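Local atomic coordinates of secretory pathway GDP dissociation inhibitor (Saccharomyces cerevisiae, PDB entry 2BCG), a protein that plays an essential role in the yeast secretory pathway, inhibiting GDP release from the Rab GTPase Sec4 and extracting GDP-bound Ypt7 from vacuolar membranes. Residues L17-T22 with D44-E49; L38-Q43 with T263-V268; I21-L26 with Y412-Y417; A51-S56 with V84-K89; T104-Y109 with A249-I254. All coordinates share one frame; numbering follows the deposited sequence. Where two conformers were deposited one is given.

Contact 1. Residues L17-T22 with D44-E49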
# COMPACT_ATOMS: atom_id res chain seq x y z
N LEU A 17 4.17 13.81 9.59
CA LEU A 17 3.31 14.64 8.73
C LEU A 17 3.27 14.08 7.32
O LEU A 17 4.32 13.90 6.67
CB LEU A 17 3.78 16.09 8.68
CG LEU A 17 3.92 16.75 10.07
CD1 LEU A 17 4.43 18.18 9.88
CD2 LEU A 17 2.60 16.73 10.82
N GLY A 18 2.04 13.83 6.87
CA GLY A 18 1.79 13.20 5.58
C GLY A 18 1.73 11.69 5.69
O GLY A 18 2.54 11.05 6.39
N THR A 19 0.75 11.12 4.99
CA THR A 19 0.59 9.66 5.05
C THR A 19 0.98 8.97 3.75
O THR A 19 0.41 7.92 3.41
CB THR A 19 -0.84 9.25 5.45
OG1 THR A 19 -1.79 9.80 4.51
CG2 THR A 19 -1.19 9.74 6.85
N GLY A 20 1.97 9.51 3.04
CA GLY A 20 2.70 8.68 2.08
C GLY A 20 3.30 7.43 2.67
O GLY A 20 3.58 7.34 3.89
N ILE A 21 3.58 6.46 1.81
CA ILE A 21 4.11 5.18 2.29
C ILE A 21 5.44 5.30 3.12
O ILE A 21 5.61 4.59 4.10
CB ILE A 21 4.28 4.19 1.10
CG1 ILE A 21 4.70 2.80 1.57
CG2 ILE A 21 5.21 4.74 0.02
CD1 ILE A 21 3.83 2.19 2.61
N THR A 22 6.37 6.15 2.71
CA THR A 22 7.61 6.27 3.50
C THR A 22 7.28 6.63 4.94
O THR A 22 7.79 5.99 5.88
CB THR A 22 8.52 7.32 2.88
OG1 THR A 22 8.81 6.94 1.54
CG2 THR A 22 9.80 7.50 3.70
N ASP A 44 -7.60 14.72 3.12
CA ASP A 44 -8.74 14.06 3.72
C ASP A 44 -8.71 12.54 3.52
O ASP A 44 -9.74 11.85 3.71
CB ASP A 44 -10.05 14.68 3.20
CG ASP A 44 -10.29 14.42 1.72
OD1 ASP A 44 -11.28 14.98 1.17
OD2 ASP A 44 -9.57 13.61 1.09
N HIS A 45 -7.55 12.00 3.11
CA HIS A 45 -7.40 10.58 2.79
C HIS A 45 -5.95 10.15 3.00
O HIS A 45 -5.06 11.00 3.08
CB HIS A 45 -7.79 10.36 1.32
CG HIS A 45 -6.93 11.10 0.35
ND1 HIS A 45 -7.13 12.43 0.04
CD2 HIS A 45 -5.85 10.69 -0.36
CE1 HIS A 45 -6.20 12.81 -0.82
NE2 HIS A 45 -5.42 11.77 -1.10
N TYR A 46 -5.71 8.85 3.10
CA TYR A 46 -4.36 8.31 3.20
C TYR A 46 -3.63 8.23 1.87
O TYR A 46 -4.24 8.00 0.81
CB TYR A 46 -4.35 6.87 3.79
CG TYR A 46 -4.74 6.80 5.26
CD1 TYR A 46 -3.74 6.83 6.25
CD2 TYR A 46 -6.08 6.70 5.67
CE1 TYR A 46 -4.08 6.79 7.61
CE2 TYR A 46 -6.43 6.67 7.03
CZ TYR A 46 -5.41 6.69 8.00
OH TYR A 46 -5.74 6.61 9.32
N GLY A 47 -2.30 8.36 1.92
CA GLY A 47 -1.45 7.93 0.85
C GLY A 47 -0.52 8.98 0.29
O GLY A 47 0.40 8.67 -0.45
N GLY A 48 -0.80 10.25 0.60
CA GLY A 48 0.08 11.33 0.13
C GLY A 48 0.24 11.28 -1.39
O GLY A 48 -0.72 10.96 -2.15
N GLU A 49 1.44 11.57 -1.87
CA GLU A 49 1.62 11.70 -3.32
C GLU A 49 1.52 10.38 -4.10
O GLU A 49 1.33 10.39 -5.34
CB GLU A 49 2.94 12.40 -3.63
CG GLU A 49 2.93 13.89 -3.27
CD GLU A 49 1.99 14.70 -4.15
OE1 GLU A 49 1.84 14.36 -5.34
OE2 GLU A 49 1.39 15.67 -3.64
O HOH W 1 1.96 6.31 -0.52

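Contact 2. Residues L38-Q43 with T263-V268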
# COMPACT_ATOMS: atom_id res chain seq x y z
N LEU A 38 2.26 10.59 16.86
CA LEU A 38 1.09 11.31 16.36
C LEU A 38 1.30 11.52 14.88
O LEU A 38 2.32 12.08 14.49
CB LEU A 38 0.94 12.69 17.02
CG LEU A 38 -0.23 13.53 16.46
CD1 LEU A 38 -1.56 12.83 16.64
CD2 LEU A 38 -0.25 14.88 17.16
N HIS A 39 0.36 11.03 14.05
CA HIS A 39 0.49 11.05 12.58
C HIS A 39 -0.65 11.90 12.00
O HIS A 39 -1.82 11.57 12.18
CB HIS A 39 0.48 9.63 12.02
CG HIS A 39 1.11 9.50 10.67
ND1 HIS A 39 1.62 8.31 10.18
CD2 HIS A 39 1.32 10.43 9.71
CE1 HIS A 39 2.10 8.52 8.96
NE2 HIS A 39 1.93 9.80 8.65
N ILE A 40 -0.29 13.01 11.35
CA ILE A 40 -1.28 13.96 10.85
C ILE A 40 -1.16 14.10 9.35
O ILE A 40 -0.05 14.06 8.81
CB ILE A 40 -1.06 15.35 11.49
CG1 ILE A 40 -1.01 15.25 13.02
CG2 ILE A 40 -2.10 16.43 10.99
CD1 ILE A 40 -0.50 16.57 13.69
N ASP A 41 -2.31 14.26 8.68
CA ASP A 41 -2.32 14.63 7.26
C ASP A 41 -3.29 15.81 7.04
O ASP A 41 -4.40 15.81 7.57
CB ASP A 41 -2.72 13.42 6.39
CG ASP A 41 -2.20 13.51 4.94
OD1 ASP A 41 -1.72 12.47 4.41
OD2 ASP A 41 -2.32 14.60 4.33
N LYS A 42 -2.84 16.79 6.27
CA LYS A 42 -3.70 17.90 5.82
C LYS A 42 -4.79 17.43 4.86
O LYS A 42 -5.84 18.08 4.72
CB LYS A 42 -2.86 19.05 5.22
CG LYS A 42 -1.97 18.66 4.04
CD LYS A 42 -0.83 19.65 3.81
CE LYS A 42 0.24 19.07 2.89
NZ LYS A 42 1.55 19.79 2.97
N GLN A 43 -4.52 16.31 4.17
CA GLN A 43 -5.43 15.80 3.16
C GLN A 43 -6.49 14.92 3.82
O GLN A 43 -6.30 14.43 4.95
CB GLN A 43 -4.66 15.03 2.07
CG GLN A 43 -3.55 15.84 1.42
CD GLN A 43 -3.08 15.30 0.09
OE1 GLN A 43 -3.03 16.04 -0.89
NE2 GLN A 43 -2.74 14.01 0.04
N THR A 263 -6.50 17.77 8.54
CA THR A 263 -6.04 18.58 9.63
C THR A 263 -4.83 19.38 9.15
O THR A 263 -3.70 18.92 9.23
CB THR A 263 -5.72 17.71 10.87
OG1 THR A 263 -6.91 17.05 11.31
CG2 THR A 263 -5.17 18.52 12.03
N PRO A 264 -5.08 20.58 8.58
CA PRO A 264 -4.00 21.49 8.21
C PRO A 264 -3.03 21.74 9.36
O PRO A 264 -3.42 21.78 10.51
CB PRO A 264 -4.74 22.79 7.88
CG PRO A 264 -6.02 22.28 7.29
CD PRO A 264 -6.40 21.11 8.20
N ILE A 265 -1.75 21.94 9.03
CA ILE A 265 -0.81 22.44 10.00
C ILE A 265 -0.86 23.97 9.95
O ILE A 265 -0.31 24.56 9.04
CB ILE A 265 0.63 21.91 9.72
CG1 ILE A 265 0.64 20.37 9.66
CG2 ILE A 265 1.64 22.44 10.76
CD1 ILE A 265 0.04 19.63 10.90
N ASP A 266 -1.53 24.57 10.93
CA ASP A 266 -1.66 26.03 11.00
C ASP A 266 -0.30 26.69 11.15
O ASP A 266 -0.05 27.73 10.54
CB ASP A 266 -2.52 26.43 12.19
CG ASP A 266 -3.95 25.93 12.10
OD1 ASP A 266 -4.57 25.83 13.18
OD2 ASP A 266 -4.46 25.68 10.99
N GLU A 267 0.55 26.10 11.99
CA GLU A 267 1.87 26.63 12.31
C GLU A 267 2.77 25.51 12.81
O GLU A 267 2.39 24.68 13.64
CB GLU A 267 1.76 27.70 13.41
CG GLU A 267 3.01 28.54 13.60
CD GLU A 267 2.89 29.53 14.75
OE1 GLU A 267 3.94 30.07 15.18
OE2 GLU A 267 1.75 29.75 15.23
N VAL A 268 3.99 25.50 12.30
CA VAL A 268 5.04 24.68 12.89
C VAL A 268 5.74 25.47 13.99
O VAL A 268 6.04 26.65 13.80
CB VAL A 268 6.07 24.23 11.83
CG1 VAL A 268 7.11 23.35 12.44
CG2 VAL A 268 5.36 23.47 10.71

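Contact 3. Residues I21-L26 with Y412-Y417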
# COMPACT_ATOMS: atom_id res chain seq x y z
N ILE A 21 3.58 6.46 1.81
CA ILE A 21 4.11 5.18 2.29
C ILE A 21 5.44 5.30 3.12
O ILE A 21 5.61 4.59 4.10
CB ILE A 21 4.28 4.19 1.10
CG1 ILE A 21 4.70 2.80 1.57
CG2 ILE A 21 5.21 4.74 0.02
CD1 ILE A 21 3.83 2.19 2.61
N THR A 22 6.37 6.15 2.71
CA THR A 22 7.61 6.27 3.50
C THR A 22 7.28 6.63 4.94
O THR A 22 7.79 5.99 5.88
CB THR A 22 8.52 7.32 2.88
OG1 THR A 22 8.81 6.94 1.54
CG2 THR A 22 9.80 7.50 3.70
N GLU A 23 6.39 7.60 5.12
CA GLU A 23 6.02 8.08 6.47
C GLU A 23 5.23 7.02 7.22
O GLU A 23 5.41 6.84 8.43
CB GLU A 23 5.18 9.35 6.41
CG GLU A 23 5.98 10.62 6.19
CD GLU A 23 6.59 10.74 4.81
OE1 GLU A 23 7.67 11.39 4.70
OE2 GLU A 23 5.96 10.29 3.82
N CYS A 24 4.30 6.36 6.53
CA CYS A 24 3.50 5.34 7.21
C CYS A 24 4.41 4.16 7.65
O CYS A 24 4.22 3.65 8.74
CB CYS A 24 2.36 4.84 6.33
SG CYS A 24 1.11 6.10 6.04
N ILE A 25 5.41 3.77 6.86
CA ILE A 25 6.32 2.70 7.32
C ILE A 25 7.07 3.13 8.56
O ILE A 25 7.17 2.36 9.53
CB ILE A 25 7.31 2.25 6.22
CG1 ILE A 25 6.49 1.59 5.09
CG2 ILE A 25 8.30 1.20 6.79
CD1 ILE A 25 7.34 1.21 3.84
N LEU A 26 7.60 4.35 8.51
CA LEU A 26 8.36 4.86 9.66
C LEU A 26 7.46 4.94 10.89
O LEU A 26 7.87 4.53 11.99
CB LEU A 26 9.00 6.20 9.32
CG LEU A 26 10.15 6.02 8.34
CD1 LEU A 26 10.39 7.34 7.62
CD2 LEU A 26 11.38 5.53 9.12
N TYR A 412 13.12 15.50 9.90
CA TYR A 412 13.60 14.37 9.12
C TYR A 412 12.65 14.20 7.93
O TYR A 412 11.49 13.83 8.09
CB TYR A 412 13.64 13.11 9.98
CG TYR A 412 14.64 13.22 11.12
CD1 TYR A 412 14.22 13.63 12.42
CD2 TYR A 412 15.98 13.03 10.89
CE1 TYR A 412 15.16 13.77 13.48
CE2 TYR A 412 16.94 13.17 11.95
CZ TYR A 412 16.52 13.53 13.22
OH TYR A 412 17.43 13.65 14.24
N LEU A 413 13.15 14.53 6.75
CA LEU A 413 12.30 14.59 5.55
C LEU A 413 12.56 13.46 4.61
O LEU A 413 13.71 13.00 4.40
CB LEU A 413 12.51 15.91 4.84
CG LEU A 413 12.18 17.13 5.73
CD1 LEU A 413 12.60 18.46 5.12
CD2 LEU A 413 10.72 17.15 6.18
N SER A 414 11.47 13.00 3.99
CA SER A 414 11.60 11.98 2.96
C SER A 414 11.86 12.59 1.58
O SER A 414 11.61 13.80 1.35
CB SER A 414 10.31 11.13 2.92
OG SER A 414 9.18 11.98 2.69
N ARG A 415 12.29 11.75 0.65
CA ARG A 415 12.44 12.13 -0.75
C ARG A 415 11.12 11.95 -1.53
O ARG A 415 10.33 11.03 -1.27
CB ARG A 415 13.53 11.26 -1.39
CG ARG A 415 14.94 11.35 -0.74
CD ARG A 415 15.86 10.31 -1.35
NE ARG A 415 16.13 10.72 -2.73
CZ ARG A 415 17.08 11.56 -3.11
NH1 ARG A 415 17.93 12.07 -2.20
NH2 ARG A 415 17.20 11.89 -4.39
N SER A 416 10.87 12.83 -2.50
CA SER A 416 9.71 12.60 -3.40
C SER A 416 9.84 11.24 -4.07
O SER A 416 10.96 10.74 -4.29
CB SER A 416 9.63 13.66 -4.50
OG SER A 416 9.58 14.95 -3.98
N TYR A 417 8.71 10.60 -4.40
CA TYR A 417 8.80 9.27 -5.05
C TYR A 417 9.33 9.43 -6.47
O TYR A 417 8.86 10.29 -7.22
CB TYR A 417 7.42 8.60 -5.04
CG TYR A 417 6.94 8.43 -3.61
CD1 TYR A 417 7.55 7.49 -2.78
CD2 TYR A 417 5.95 9.26 -3.08
CE1 TYR A 417 7.21 7.36 -1.45
CE2 TYR A 417 5.56 9.12 -1.73
CZ TYR A 417 6.20 8.16 -0.92
OH TYR A 417 5.87 8.03 0.42
O HOH W 2 10.56 8.45 -0.02
O HOH W 3 5.83 10.52 1.22

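Contact 4. Residues A51-S56 with V84-K89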
# COMPACT_ATOMS: atom_id res chain seq x y z
N ALA A 51 -0.79 8.00 -3.36
CA ALA A 51 -2.15 7.49 -3.16
C ALA A 51 -2.70 6.79 -4.42
O ALA A 51 -2.24 7.07 -5.54
CB ALA A 51 -3.10 8.64 -2.81
N SER A 52 -3.72 5.96 -4.22
CA SER A 52 -4.56 5.49 -5.28
C SER A 52 -5.89 6.22 -5.16
O SER A 52 -6.40 6.37 -4.02
CB SER A 52 -4.76 3.97 -5.19
OG SER A 52 -3.53 3.25 -5.24
N VAL A 53 -6.45 6.68 -6.28
CA VAL A 53 -7.65 7.51 -6.20
C VAL A 53 -8.78 6.98 -7.09
O VAL A 53 -8.56 6.13 -7.98
CB VAL A 53 -7.31 8.96 -6.60
CG1 VAL A 53 -6.21 9.54 -5.68
CG2 VAL A 53 -6.89 9.03 -8.07
N THR A 54 -9.99 7.46 -6.84
CA THR A 54 -11.12 7.09 -7.66
C THR A 54 -11.09 7.78 -9.02
O THR A 54 -10.31 8.70 -9.27
CB THR A 54 -12.46 7.48 -6.99
OG1 THR A 54 -12.53 8.92 -6.86
CG2 THR A 54 -12.62 6.78 -5.66
N LEU A 55 -11.97 7.33 -9.92
CA LEU A 55 -12.07 7.93 -11.23
C LEU A 55 -12.56 9.37 -11.15
O LEU A 55 -11.99 10.25 -11.78
CB LEU A 55 -12.88 7.04 -12.17
CG LEU A 55 -12.90 7.38 -13.65
CD1 LEU A 55 -11.48 7.56 -14.25
CD2 LEU A 55 -13.57 6.22 -14.31
N SER A 56 -13.57 9.62 -10.32
CA SER A 56 -14.01 11.03 -10.15
C SER A 56 -12.86 11.93 -9.68
O SER A 56 -12.68 13.05 -10.21
CB SER A 56 -15.28 11.16 -9.30
OG SER A 56 -15.03 10.67 -8.00
N VAL A 84 -6.81 4.03 -8.65
CA VAL A 84 -5.81 4.32 -9.64
C VAL A 84 -4.58 4.97 -9.02
O VAL A 84 -4.68 6.07 -8.46
CB VAL A 84 -6.39 5.26 -10.72
CG1 VAL A 84 -5.34 5.58 -11.79
CG2 VAL A 84 -7.69 4.70 -11.28
N ASP A 85 -3.44 4.29 -9.12
CA ASP A 85 -2.17 4.82 -8.60
C ASP A 85 -1.87 6.16 -9.27
O ASP A 85 -1.94 6.32 -10.50
CB ASP A 85 -1.02 3.87 -8.91
CG ASP A 85 -1.17 2.51 -8.27
OD1 ASP A 85 -1.87 2.38 -7.23
OD2 ASP A 85 -0.57 1.56 -8.82
N LEU A 86 -1.46 7.13 -8.45
CA LEU A 86 -0.95 8.38 -9.01
C LEU A 86 0.51 8.23 -9.45
O LEU A 86 0.96 8.92 -10.36
CB LEU A 86 -1.08 9.48 -7.96
CG LEU A 86 -2.53 9.86 -7.54
CD1 LEU A 86 -2.51 10.86 -6.40
CD2 LEU A 86 -3.27 10.48 -8.68
N ILE A 87 1.23 7.32 -8.77
CA ILE A 87 2.65 7.09 -9.03
C ILE A 87 2.92 5.58 -9.18
O ILE A 87 2.76 4.84 -8.21
CB ILE A 87 3.56 7.70 -7.92
CG1 ILE A 87 3.32 9.20 -7.84
CG2 ILE A 87 5.04 7.32 -8.20
CD1 ILE A 87 4.20 9.91 -6.80
N PRO A 88 3.31 5.14 -10.38
CA PRO A 88 3.41 3.70 -10.58
C PRO A 88 4.64 3.09 -9.88
O PRO A 88 5.75 3.59 -9.99
CB PRO A 88 3.48 3.57 -12.11
CG PRO A 88 4.16 4.83 -12.54
CD PRO A 88 3.67 5.89 -11.61
N LYS A 89 4.42 1.99 -9.18
CA LYS A 89 5.55 1.22 -8.61
C LYS A 89 5.12 -0.23 -8.52
O LYS A 89 3.94 -0.49 -8.18
CB LYS A 89 5.90 1.65 -7.18
CG LYS A 89 6.25 3.10 -7.02
CD LYS A 89 7.70 3.33 -7.43
CE LYS A 89 8.04 4.79 -7.35
NZ LYS A 89 9.47 4.98 -7.74

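Contact 5. Residues T104-Y109 with A249-I254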
# COMPACT_ATOMS: atom_id res chain seq x y z
N THR A 104 6.55 -7.43 9.91
CA THR A 104 5.53 -6.64 10.62
C THR A 104 4.14 -7.21 10.51
O THR A 104 3.19 -6.69 11.13
CB THR A 104 5.44 -5.20 10.07
OG1 THR A 104 5.07 -5.23 8.67
CG2 THR A 104 6.76 -4.40 10.30
N ASP A 105 3.98 -8.25 9.69
CA ASP A 105 2.67 -8.85 9.43
C ASP A 105 1.67 -7.86 8.78
O ASP A 105 0.45 -8.03 8.86
CB ASP A 105 2.05 -9.47 10.69
CG ASP A 105 2.78 -10.74 11.16
OD1 ASP A 105 3.62 -11.33 10.43
OD2 ASP A 105 2.51 -11.13 12.30
N VAL A 106 2.20 -6.85 8.10
CA VAL A 106 1.32 -5.95 7.31
C VAL A 106 0.73 -6.70 6.11
O VAL A 106 -0.27 -6.30 5.52
CB VAL A 106 2.02 -4.62 6.99
CG1 VAL A 106 1.24 -3.81 5.97
CG2 VAL A 106 2.18 -3.85 8.29
N THR A 107 1.31 -7.88 5.82
CA THR A 107 0.66 -8.85 4.97
C THR A 107 -0.76 -9.19 5.40
O THR A 107 -1.56 -9.67 4.56
CB THR A 107 1.48 -10.18 4.92
OG1 THR A 107 1.80 -10.62 6.26
CG2 THR A 107 2.78 -9.98 4.14
N ARG A 108 -1.12 -8.95 6.67
CA ARG A 108 -2.50 -9.18 7.12
C ARG A 108 -3.49 -8.16 6.53
O ARG A 108 -4.72 -8.39 6.53
CB ARG A 108 -2.59 -9.04 8.65
CG ARG A 108 -1.91 -10.11 9.45
CD ARG A 108 -1.91 -9.59 10.90
NE ARG A 108 -1.48 -10.64 11.80
CZ ARG A 108 -1.74 -10.71 13.11
NH1 ARG A 108 -2.42 -9.75 13.77
NH2 ARG A 108 -1.28 -11.78 13.76
N TYR A 109 -2.96 -7.04 6.02
CA TYR A 109 -3.82 -5.91 5.61
C TYR A 109 -3.77 -5.66 4.12
O TYR A 109 -4.49 -4.81 3.59
CB TYR A 109 -3.47 -4.62 6.37
CG TYR A 109 -3.11 -4.86 7.83
CD1 TYR A 109 -1.97 -4.31 8.37
CD2 TYR A 109 -3.91 -5.68 8.64
CE1 TYR A 109 -1.61 -4.53 9.70
CE2 TYR A 109 -3.56 -5.91 9.97
CZ TYR A 109 -2.41 -5.34 10.49
OH TYR A 109 -1.99 -5.60 11.80
N ALA A 249 -0.19 2.34 8.41
CA ALA A 249 -0.91 3.22 9.37
C ALA A 249 -1.68 2.37 10.39
O ALA A 249 -1.70 2.68 11.58
CB ALA A 249 -1.87 4.16 8.63
N ARG A 250 -2.31 1.30 9.91
CA ARG A 250 -2.99 0.39 10.84
C ARG A 250 -1.96 -0.24 11.83
O ARG A 250 -2.22 -0.28 13.06
CB ARG A 250 -3.77 -0.68 10.09
CG ARG A 250 -4.44 -1.63 11.07
CD ARG A 250 -5.29 -2.63 10.35
NE ARG A 250 -5.85 -3.54 11.34
CZ ARG A 250 -6.96 -3.28 12.04
NH1 ARG A 250 -7.68 -2.15 11.84
NH2 ARG A 250 -7.35 -4.17 12.96
N LEU A 251 -0.79 -0.67 11.32
CA LEU A 251 0.28 -1.22 12.22
C LEU A 251 0.63 -0.19 13.30
O LEU A 251 0.70 -0.49 14.50
CB LEU A 251 1.52 -1.57 11.40
CG LEU A 251 2.71 -2.07 12.22
CD1 LEU A 251 2.50 -3.50 12.74
CD2 LEU A 251 3.97 -1.98 11.36
N SER A 252 0.85 1.06 12.87
CA SER A 252 1.15 2.11 13.84
C SER A 252 0.01 2.26 14.87
O SER A 252 0.28 2.33 16.07
CB SER A 252 1.37 3.44 13.13
OG SER A 252 1.77 4.41 14.07
N ALA A 253 -1.22 2.31 14.39
CA ALA A 253 -2.39 2.49 15.31
C ALA A 253 -2.47 1.35 16.32
O ALA A 253 -2.72 1.56 17.51
CB ALA A 253 -3.67 2.59 14.49
N ILE A 254 -2.21 0.13 15.87
CA ILE A 254 -2.25 -1.02 16.77
C ILE A 254 -1.24 -0.84 17.90
O ILE A 254 -1.51 -1.18 19.06
CB ILE A 254 -1.97 -2.33 15.98
CG1 ILE A 254 -3.19 -2.68 15.13
CG2 ILE A 254 -1.63 -3.48 16.92
CD1 ILE A 254 -2.92 -3.65 14.05

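Contact 1. Residues L17-T22 with D44-E49
Gly20 and Gly48 bring the two backbones together with their CA atoms 4.2 Å apart, a closeness that only glycine seems able to allow at position 48, since a beta carbon there would run into Gly20 N. Beside this close approach, Gly20 CA makes a CH···O contact of 3.4 Å with Gly47 O. That same carbonyl accepts a hydrogen bond from a water 2.8 Å away, which in turn accepts from Ile21 N, so the water links the first turn of helix 21-32 to the loop. Thr19 supplies the side-chain grip. Its OG1 lies between its own backbone N and carbonyl carbon (chi1 58°), and from there it receives Gly47 N at 3.0 Å with a fairly straight N-H···O angle of 158°. Gly18, Thr19 and Gly20 form the glycine-rich turn between strand 14-17 and helix 21-32, the place where dinucleotide-binding relatives with a Rossmann-type fold hold their cofactor; here the loop 44-49 lies against it. The hydroxyl of Thr19 also bonds Asp41 OD1, just past the end of strand 37-40. Replacing Thr19 with a valine would probably leave Gly47 N without its hydroxyl acceptor and take from Asp41 OD1 the hydroxyl it bonds. The methyl branch works differently: Thr19 CG2 stands 3.9 Å from Tyr46 CD1, the two side chains crossing at a slant, while the Tyr46 hydroxyl reaches past this contact to the backbone of another protein chain.

Contact 2. Residues L38-Q43 with T263-V268
Asp41 O accepts the backbone N of Thr263 at 3.0 Å, with an N-H···O angle of 165°, and this bond ties the chain just past strand 37-40 to the approach to strand 267-271. Strand 37-40 is an inner strand of the five-stranded parallel, Rossmann-type sheet, between 258-260 and 14-17; strand 267-271 opens a three-stranded antiparallel sheet. Next to the bond, Lys42 CA rests 3.6 Å from Thr263 O in a CH···O contact, and Lys42 CB lies 4.0 Å from Pro264 CA. The lysine chain then runs away from the junction, its NZ bonding Thr297 OG1. Ile40 provides the apolar half. Its CG2 branch, which stands opposite the backbone N (CG1 has chi1 -53°), comes within 3.8 Å of Thr263 CB, the two side chains crossing at about a right angle. The same methyl meets Ile265 CD1 at 3.9 Å. Asp41 OD2 accepts Gln43 N at 2.8 Å from above the carboxylate plane, an Asx turn, and Thr263 OG1 is hydrogen-bonded to Leu261 O. The join across the segments is thus one backbone bond plus methyl packing, while Asp41, Lys42 and Thr263 direct their side-chain polar atoms to other partners.

Contact 3. Residues I21-L26 with Y412-Y417
Thr22 N donates to Tyr417 OH at 3.0 Å, almost in line (N-H···O 171°), giving an acceptor to an amide in the first turn of helix 21-32. The phenol oxygen has a second partner in a water 2.6 Å from Tyr417 OH, which donates to Glu23 OE2, again at 2.6 Å. The other carboxylate oxygen is taken up directly: Ser414 OG donates a hydrogen bond to the syn lone pair of Glu23 OE1 over 2.6 Å. A bend at chi2 (70°) turns the glutamate back toward Ser414, so each of its oxygens has a hydrogen-bond donor, and the nearby helix N terminus may further stabilise its negative charge. A second water accepts from Thr22 OG1 at 2.8 Å and donates to the carbonyl of Arg415, joining helix and loop once more. Apolar contacts flank these bonds. Ile21 CG2 approaches Tyr417 CE1 to 3.6 Å, the two side chains crossing nearly perpendicularly, and Thr22 CG2 meets Ser414 CB at 3.7 Å. The contact thus fixes the start of helix 21-32 to the chain leaving strand 411-413, an outer strand of the parallel sheet beside strand 292-294. Helix 424-438 packs on Thr22 and Leu26, while Phe248 of helix 243-254 covers Ile21 and Ile25.

Contact 4. Residues A51-S56 with V84-K89
Ser52 and Asp85 point to one face of a two-stranded ribbon, and Val53 and Val84 to the other. On the first face Ser52 OG donates to Asp85 OD1 at 2.7 Å, meeting that oxygen close to end-on. With CG set opposite its carbonyl carbon (chi1 -62°), Asp85 leans toward the serine. The same OD1 accepts Leu241 N, OD2 accepts Tyr236 OH, and Ser52 OG is in turn bonded by Gly242 N. Replacing Asp85 with an alanine would probably strand the Ser52 hydroxyl, Leu241 N and Tyr236 OH without their carboxylate acceptor, loosening the tie to the chain around 241. The ribbon is antiparallel: Ser52 and Asp85 form a non-hydrogen-bonded pair, whereas Val53 and Val84 form a hydrogen-bonded one, with Val84 N to Val53 O at 2.8 Å and Val53 N to Val84 O at 2.9 Å. The latter donor sits well above the carbonyl plane. Past the ribbon, Leu86 N reaches Ala51 O at 3.0 Å. The Leu86 side chain then lies across Val53 at roughly a right angle, CD2 3.9 Å from Val53 CG2. Beyond Val53, Thr54 caps helix 55-62 by accepting Gln57 N. Strands 303-317 and 362-369 of the large mixed sheet carry Ile314 and Leu363, which pack on Val84.

Contact 5. Residues T104-Y109 with A249-I254
Two regions that bind the Rab protein Ypt1, residues 108-114 and 236-261, meet through Tyr109 and Arg250. Arg250 is drawn out straight from the helix, CG trans to the backbone N (chi1 179°), and lays CD over the centre of the Tyr109 ring, 3.7 Å from its centroid and 12° off the normal, a CH-pi contact. Its guanidinium turns steeply against the ring, the planes 74° apart, with NE 3.6 Å from Tyr109 CE2. At the outer end of the ring Ile254 CD1 lies 3.1 Å from Tyr109 OH. Nearer the preceding helix, Leu251 takes over, crossing Thr104 and Val106 at about right angles, with its CD2 3.8 Å from Thr104 CB. No hydrogen bond crosses this junction; the Tyr109 hydroxyl and Arg250 NH2 instead reach acidic side chains of another protein chain, so the packing probably presents both for that partner. Helix 243-254 thereby lies against the Schellman end of helix 96-104 at Thr104-Asp105 and the 3-10 turn that follows, while Phe248, one turn earlier, packs on Thr104 and Val106, and Arg447 near the C terminus bonds Thr104 O and Tyr109 OH.

In the fold
Contacts 1 and 3, both buried, share the start of helix 21-32 and lie about 9 Å apart between centres; contact 3 is rich in hydrogen bonds and waters, whereas contact 1 rests on close glycine backbones with one hydroxyl bond and one water. Contact 2 touches contact 1 but is partly buried, with methyl packing at the C-terminal end of an inner strand of the parallel sheet. Contact 4, also partly buried, sets a short ribbon against the mixed sheet and adds a serine-aspartate hydrogen bond to strand pairing. Contact 5, buried and about 21 Å from contact 4 between centres, is apolar and CH-pi; some of its polar groups also reach another chain, as does Tyr46 of contact 1.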